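Local coordinates for protein alpha-11 giardin (Giardia intestinalis, PDB 2II2) that binds calcium as a member of the annexin family and is probably involved in parasite attachment to the intestinal mucosa and in cytoskeletal rearrangement, at residues Val205-Ala208 with Ile209-Tyr213; Glu172-His175 with Glu176-Val179; Arg153-Val156 with Ala157-Glu161. One frame throughout, in Å; residues are numbered along the deposited sequence.

Contact 1 of 3, residues Val205-Ala208 with Ile209-Tyr213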
loop_
_atom_site.group_PDB
_atom_site.type_symbol
_atom_site.label_atom_id
_atom_site.label_comp_id
_atom_site.label_asym_id
_atom_site.label_seq_id
_atom_site.Cartn_x
_atom_site.Cartn_y
_atom_site.Cartn_z
ATOM N N VAL A 205 -8.179 -6.140 18.022
ATOM C CA VAL A 205 -6.762 -5.822 18.011
ATOM C C VAL A 205 -6.577 -4.426 17.427
ATOM O O VAL A 205 -5.766 -3.664 17.933
ATOM C CB VAL A 205 -5.922 -6.891 17.261
ATOM C CG1 VAL A 205 -4.463 -6.463 17.204
ATOM C CG2 VAL A 205 -6.025 -8.263 17.956
ATOM N N GLN A 206 -7.318 -4.101 16.363
ATOM C CA GLN A 206 -7.217 -2.757 15.783
ATOM C C GLN A 206 -7.471 -1.686 16.841
ATOM O O GLN A 206 -6.719 -0.715 16.955
ATOM C CB GLN A 206 -8.200 -2.566 14.638
ATOM C CG GLN A 206 -8.082 -1.177 13.990
ATOM C CD GLN A 206 -9.292 -0.752 13.186
ATOM O OE1 GLN A 206 -9.675 0.428 13.225
ATOM N NE2 GLN A 206 -9.900 -1.653 12.476
ATOM N N GLU A 207 -8.549 -1.839 17.601
ATOM C CA GLU A 207 -8.892 -0.836 18.595
ATOM C C GLU A 207 -7.791 -0.714 19.641
ATOM O O GLU A 207 -7.408 0.389 20.036
ATOM C CB GLU A 207 -10.235 -1.113 19.282
ATOM C CG GLU A 207 -10.611 0.043 20.235
ATOM C CD GLU A 207 -11.834 -0.224 21.090
ATOM O OE1 GLU A 207 -12.832 -0.749 20.558
ATOM O OE2 GLU A 207 -11.812 0.169 22.285
ATOM N N ALA A 208 -7.304 -1.868 20.097
ATOM C CA ALA A 208 -6.239 -1.878 21.102
ATOM C C ALA A 208 -4.971 -1.186 20.575
ATOM O O ALA A 208 -4.355 -0.405 21.292
ATOM C CB ALA A 208 -5.973 -3.274 21.565
ATOM N N ILE A 209 -4.596 -1.479 19.332
ATOM C CA ILE A 209 -3.449 -0.783 18.739
ATOM C C ILE A 209 -3.675 0.732 18.654
ATOM O O ILE A 209 -2.801 1.512 18.990
ATOM C CB ILE A 209 -3.150 -1.355 17.343
ATOM C CG1 ILE A 209 -2.646 -2.795 17.429
ATOM C CG2 ILE A 209 -2.132 -0.516 16.602
ATOM C CD1 ILE A 209 -2.621 -3.522 16.076
ATOM N N GLU A 210 -4.831 1.126 18.133
ATOM C CA GLU A 210 -5.065 2.532 17.868
ATOM C C GLU A 210 -5.191 3.332 19.159
ATOM O O GLU A 210 -4.826 4.507 19.188
ATOM C CB GLU A 210 -6.254 2.690 16.920
ATOM C CG GLU A 210 -5.920 2.252 15.501
ATOM C CD GLU A 210 -7.065 2.336 14.524
ATOM O OE1 GLU A 210 -8.232 2.366 14.948
ATOM O OE2 GLU A 210 -6.801 2.373 13.290
ATOM N N THR A 211 -5.642 2.678 20.227
ATOM C CA THR A 211 -5.676 3.337 21.529
ATOM C C THR A 211 -4.276 3.510 22.106
ATOM O O THR A 211 -3.953 4.571 22.683
ATOM C CB THR A 211 -6.576 2.571 22.523
ATOM O OG1 THR A 211 -7.932 2.680 22.060
ATOM C CG2 THR A 211 -6.460 3.105 23.976
ATOM N N ARG A 212 -3.444 2.482 21.943
ATOM C CA ARG A 212 -2.113 2.488 22.551
ATOM C C ARG A 212 -1.136 3.414 21.835
ATOM O O ARG A 212 -0.340 4.084 22.465
ATOM C CB ARG A 212 -1.518 1.082 22.544
ATOM C CG ARG A 212 -0.049 1.054 22.923
ATOM C CD ARG A 212 0.206 1.509 24.346
ATOM N NE ARG A 212 -0.059 0.390 25.226
ATOM C CZ ARG A 212 0.273 0.334 26.514
ATOM N NH1 ARG A 212 0.887 1.359 27.098
ATOM N NH2 ARG A 212 0.001 -0.786 27.195
ATOM N N TYR A 213 -1.145 3.370 20.512
ATOM C CA TYR A 213 -0.116 4.062 19.727
ATOM C C TYR A 213 -0.626 5.386 19.233
ATOM O O TYR A 213 -1.388 5.459 18.277
ATOM C CB TYR A 213 0.351 3.203 18.549
ATOM C CG TYR A 213 1.232 2.082 19.002
ATOM C CD1 TYR A 213 0.695 0.861 19.375
ATOM C CD2 TYR A 213 2.614 2.245 19.084
ATOM C CE1 TYR A 213 1.518 -0.155 19.814
ATOM C CE2 TYR A 213 3.428 1.240 19.517
ATOM C CZ TYR A 213 2.879 0.030 19.879
ATOM O OH TYR A 213 3.677 -1.029 20.304
HETATM O O HOH W 1 -9.369 0.850 23.406
#

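Contact 2 of 3, residues Glu172-His175 with Glu176-Val179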
loop_
_atom_site.group_PDB
_atom_site.type_symbol
_atom_site.label_atom_id
_atom_site.label_comp_id
_atom_site.label_asym_id
_atom_site.label_seq_id
_atom_site.Cartn_x
_atom_site.Cartn_y
_atom_site.Cartn_z
ATOM N N GLU A 172 4.370 0.539 29.122
ATOM C CA GLU A 172 4.843 0.753 27.748
ATOM C C GLU A 172 4.954 -0.583 27.040
ATOM O O GLU A 172 5.439 -1.550 27.615
ATOM C CB GLU A 172 6.223 1.427 27.764
ATOM C CG GLU A 172 6.260 2.825 28.351
ATOM C CD GLU A 172 5.439 3.819 27.546
ATOM O OE1 GLU A 172 5.396 3.686 26.300
ATOM O OE2 GLU A 172 4.840 4.731 28.163
ATOM N N PRO A 173 4.528 -0.633 25.771
ATOM C CA PRO A 173 4.656 -1.889 25.034
ATOM C C PRO A 173 6.105 -2.237 24.737
ATOM O O PRO A 173 6.934 -1.341 24.574
ATOM C CB PRO A 173 3.933 -1.611 23.707
ATOM C CG PRO A 173 3.156 -0.416 23.914
ATOM C CD PRO A 173 3.901 0.406 24.949
ATOM N N ASP A 174 6.400 -3.534 24.666
ATOM C CA ASP A 174 7.660 -4.024 24.093
ATOM C C ASP A 174 7.422 -4.048 22.586
ATOM O O ASP A 174 6.861 -5.005 22.051
ATOM C CB ASP A 174 7.973 -5.416 24.649
ATOM C CG ASP A 174 9.251 -6.026 24.095
ATOM O OD1 ASP A 174 9.749 -5.564 23.059
ATOM O OD2 ASP A 174 9.763 -6.998 24.720
ATOM N N HIS A 175 7.801 -2.966 21.916
ATOM C CA HIS A 175 7.470 -2.826 20.493
ATOM C C HIS A 175 8.018 -3.965 19.650
ATOM O O HIS A 175 7.332 -4.500 18.775
ATOM C CB HIS A 175 7.936 -1.472 19.952
ATOM C CG HIS A 175 7.461 -0.338 20.785
ATOM N ND1 HIS A 175 6.124 -0.050 20.949
ATOM C CD2 HIS A 175 8.135 0.529 21.580
ATOM C CE1 HIS A 175 5.993 0.966 21.785
ATOM N NE2 HIS A 175 7.199 1.342 22.174
ATOM N N GLU A 176 9.271 -4.329 19.915
ATOM C CA GLU A 176 9.894 -5.399 19.150
ATOM C C GLU A 176 9.135 -6.714 19.326
ATOM O O GLU A 176 8.870 -7.403 18.349
ATOM C CB GLU A 176 11.351 -5.580 19.537
ATOM C CG GLU A 176 12.008 -6.743 18.824
ATOM C CD GLU A 176 13.497 -6.869 19.103
ATOM O OE1 GLU A 176 14.049 -6.056 19.871
ATOM O OE2 GLU A 176 14.099 -7.811 18.556
ATOM N N ALA A 177 8.749 -7.035 20.558
ATOM C CA ALA A 177 8.031 -8.289 20.812
ATOM C C ALA A 177 6.684 -8.297 20.073
ATOM O O ALA A 177 6.265 -9.331 19.550
ATOM C CB ALA A 177 7.848 -8.527 22.312
ATOM N N VAL A 178 5.985 -7.153 20.058
ATOM C CA VAL A 178 4.690 -7.094 19.392
ATOM C C VAL A 178 4.854 -7.274 17.895
ATOM O O VAL A 178 4.134 -8.057 17.288
ATOM C CB VAL A 178 3.973 -5.764 19.721
ATOM C CG1 VAL A 178 2.734 -5.585 18.833
ATOM C CG2 VAL A 178 3.589 -5.734 21.184
ATOM N N VAL A 179 5.800 -6.546 17.307
ATOM C CA VAL A 179 6.030 -6.631 15.887
ATOM C C VAL A 179 6.458 -8.055 15.527
ATOM O O VAL A 179 5.947 -8.645 14.558
ATOM C CB VAL A 179 7.088 -5.604 15.434
ATOM C CG1 VAL A 179 7.464 -5.865 13.984
ATOM C CG2 VAL A 179 6.536 -4.214 15.583
#

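Contact 3 of 3, residues Arg153-Val156 with Ala157-Glu161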
loop_
_atom_site.group_PDB
_atom_site.type_symbol
_atom_site.label_atom_id
_atom_site.label_comp_id
_atom_site.label_asym_id
_atom_site.label_seq_id
_atom_site.Cartn_x
_atom_site.Cartn_y
_atom_site.Cartn_z
ATOM N N ARG A 153 4.039 -21.537 16.179
ATOM C CA ARG A 153 4.584 -21.584 17.540
ATOM C C ARG A 153 3.826 -22.512 18.452
ATOM O O ARG A 153 4.350 -22.873 19.491
ATOM C CB ARG A 153 4.637 -20.188 18.162
ATOM C CG ARG A 153 5.526 -19.219 17.387
ATOM C CD ARG A 153 5.498 -17.812 17.986
ATOM N NE ARG A 153 4.178 -17.190 17.909
ATOM C CZ ARG A 153 3.786 -16.317 16.979
ATOM N NH1 ARG A 153 4.601 -15.948 15.984
ATOM N NH2 ARG A 153 2.562 -15.800 17.052
ATOM N N GLY A 154 2.582 -22.860 18.115
ATOM C CA GLY A 154 1.807 -23.743 18.997
ATOM C C GLY A 154 1.542 -23.127 20.359
ATOM O O GLY A 154 1.439 -23.824 21.358
ATOM N N SER A 155 1.455 -21.798 20.406
ATOM C CA SER A 155 1.248 -21.093 21.673
ATOM C C SER A 155 0.173 -20.007 21.524
ATOM O O SER A 155 0.391 -18.843 21.895
ATOM C CB SER A 155 2.574 -20.493 22.187
ATOM O OG SER A 155 3.140 -19.593 21.252
ATOM N N VAL A 156 -0.997 -20.375 21.019
ATOM C CA VAL A 156 -2.005 -19.403 20.600
ATOM C C VAL A 156 -2.500 -18.633 21.821
ATOM O O VAL A 156 -2.571 -17.391 21.790
ATOM C CB VAL A 156 -3.181 -20.046 19.823
ATOM C CG1 VAL A 156 -4.385 -19.121 19.769
ATOM C CG2 VAL A 156 -2.739 -20.495 18.420
ATOM N N ALA A 157 -2.790 -19.345 22.917
ATOM C CA ALA A 157 -3.318 -18.668 24.126
ATOM C C ALA A 157 -2.322 -17.676 24.696
ATOM O O ALA A 157 -2.664 -16.515 25.033
ATOM C CB ALA A 157 -3.742 -19.671 25.187
ATOM N N SER A 158 -1.081 -18.138 24.833
ATOM C CA SER A 158 -0.073 -17.262 25.404
ATOM C C SER A 158 0.251 -16.084 24.478
ATOM O O SER A 158 0.522 -14.983 24.962
ATOM C CB SER A 158 1.183 -18.006 25.839
ATOM O OG SER A 158 1.805 -18.703 24.791
ATOM N N ASP A 159 0.184 -16.284 23.163
ATOM C CA ASP A 159 0.430 -15.197 22.231
ATOM C C ASP A 159 -0.657 -14.127 22.331
ATOM O O ASP A 159 -0.374 -12.930 22.268
ATOM C CB ASP A 159 0.487 -15.749 20.815
ATOM C CG ASP A 159 1.753 -16.534 20.512
ATOM O OD1 ASP A 159 2.689 -16.548 21.339
ATOM O OD2 ASP A 159 1.774 -17.156 19.422
ATOM N N ALA A 160 -1.905 -14.549 22.482
ATOM C CA ALA A 160 -2.972 -13.594 22.726
ATOM C C ALA A 160 -2.744 -12.778 24.014
ATOM O O ALA A 160 -2.999 -11.583 24.043
ATOM C CB ALA A 160 -4.310 -14.291 22.758
ATOM N N GLU A 161 -2.236 -13.448 25.057
ATOM C CA GLU A 161 -1.904 -12.776 26.292
ATOM C C GLU A 161 -0.741 -11.786 26.107
ATOM O O GLU A 161 -0.761 -10.721 26.693
ATOM C CB GLU A 161 -1.597 -13.792 27.399
ATOM C CG GLU A 161 -2.823 -14.470 27.983
ATOM C CD GLU A 161 -3.655 -13.599 28.924
ATOM O OE1 GLU A 161 -3.336 -12.407 29.154
ATOM O OE2 GLU A 161 -4.659 -14.143 29.432
HETATM O O HOH W 2 1.080 -19.672 18.483
#

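Contact 1 of 3, residues Val205-Ala208 with Ile209-Tyr213
Val-205 O accepts from Ile-209 N at 2.8 Å, and the next three i to i+4 bonds, Gln-206 to Glu-210, Glu-207 to Thr-211 and Ala-208 to Arg-212, follow in turn. Together they make the two-turn helix 205-212 of this all-helical annexin fold. The last of the four is also the longest, with Arg-212 N 3.1 Å from Ala-208 O. Tyr-213 then leaves helical geometry.

On the buried side, Val-205 CG1 meets the tip of Ile-209, CD1, at 3.6 Å. CG1 of Ile-209 lies beside its own backbone N (chi1 -67°), which lays CG1 and CD1 alongside Val-205. Leu-167 of helix 156-169 covers Ile-209, and Phe-197 of helix 187-201 covers Val-205 and Ala-208.

On another side the extended chains of Gln-206 and Glu-210 meet, with the amide and carboxylate planes 78° apart. Glu-210 OE2 is held by Tyr-238 OH.

Glu-207 forms a salt bridge with Lys-203, one turn earlier. Glu-207 and Thr-211 run side by side and point the same way. A water links Glu-207 and Thr-211: it donates to Glu-207 OE2 at 2.8 Å and lies 2.7 Å from Thr-211 OG1.

Contact 2 of 3, residues Glu172-His175 with Glu176-Val179
Asp-174 O accepts from Val-178 N at 3.1 Å, and His-175 O accepts from Val-179 N at 2.9 Å, so the first turn of helix 175-184 closes directly after the loop. Asp-174 is the N-cap. Asp-174 OD1 accepts from Ala-177 N at 3.1 Å in a fairly straight bond (163°). CG of Asp-174 stands anti to the backbone N (chi1 179°), which brings the carboxylate over the start of the turn. Ala-177 N meets OD1 from above the carboxylate plane, 68° out of it. The negative charge at this helix start probably suits the helix dipole. The methyl of Ala-177 also packs on the carboxylate, with CB 3.4 Å from Asp-174 OD2.

The His-175 ring turns back over the loop. Pro-173 O lies over the centre of one face, 3.6 Å above the ring plane. His-175 ND1 is hydrogen-bonded to Tyr-213 OH of contact 1. Glu-176 is extended, and its OE2 pairs with Arg-180 one turn on. CG2 of Val-179 lies against His-175 O.

Asn-166 of helix 156-169 accepts from Asp-174 N through its OD1. Val-179 packs on Tyr-140, Leu-141 and Leu-144 of helix 137-147. Leu-222 touches Val-178 and Val-179, so the start of helix 175-184 packs on both helix 137-147 and helix 216-230.

Contact 3 of 3, residues Arg153-Val156 with Ala157-Glu161
Arg-153 and Asp-159 form a salt bridge across the N-terminal end of helix 156-169, part of this annexin's helical fold. Both Arg-153 NE and Arg-153 NH2 bond to Asp-159 OD2, each at 2.8 Å. The grip is side-on, with both nitrogens on one oxygen. OD2 lies almost in the guanidinium plane, at its edge. The carboxylate is turned, so the two planes stand 61° apart. NE comes on the syn side of OD2, tilted 35° out of the carboxylate plane, and NH2 comes from above that plane, on the same face. A bend at chi3 (-64°) sets the guanidinium edge against Asp-159. NH2 also bonds to Ser-185 OG, which ties the pair to the end of helix 175-184.

Among backbone bonds, Ser-155 O accepts from Asp-159 N at 2.9 Å, and Val-156 O accepts from Ala-160 N. These make the first turn. Backbone N-H groups of the loop bond outward: those of Arg-153 and Gly-154 both reach the carboxylate of Glu-189.

Hydroxyl contacts add to this. Ser-155 occupies the N-cap, yet its hydroxyl does not cap the helix. Its OG stands 3.1 Å from Asp-159 OD1. Ser-158 OG lies 3.2 Å from Ser-155 O. Neither hydroxyl contact is settled, since each proton could go to a different acceptor.

Outside the turn, Val-156 touches the side chains of Glu-192 and Arg-196 in helix 187-201.

A water bridges the loop and the helix: it accepts from Ser-155 N at 2.9 Å and donates to Asp-159 OD2 at 2.8 Å.

From the N terminus the order is contact 3, contact 2, contact 1. They lie in series, with none nested in or crossing another. Contact 3 ends the loop after helix 137-147 and opens helix 156-169. Contact 2 ends the next loop and opens helix 175-184. Contact 1 is helix 205-212, which follows helix 187-201. Contacts 1 and 2 touch: Tyr-213 OH is 2.7 Å from His-175 ND1, a probable hydrogen bond, and Arg-212 CD packs on Pro-173 CG at 3.5 Å. This joins the end of helix 205-212 to the start of helix 175-184. Contact 3 touches neither; its nearest atoms are about 8 Å from each.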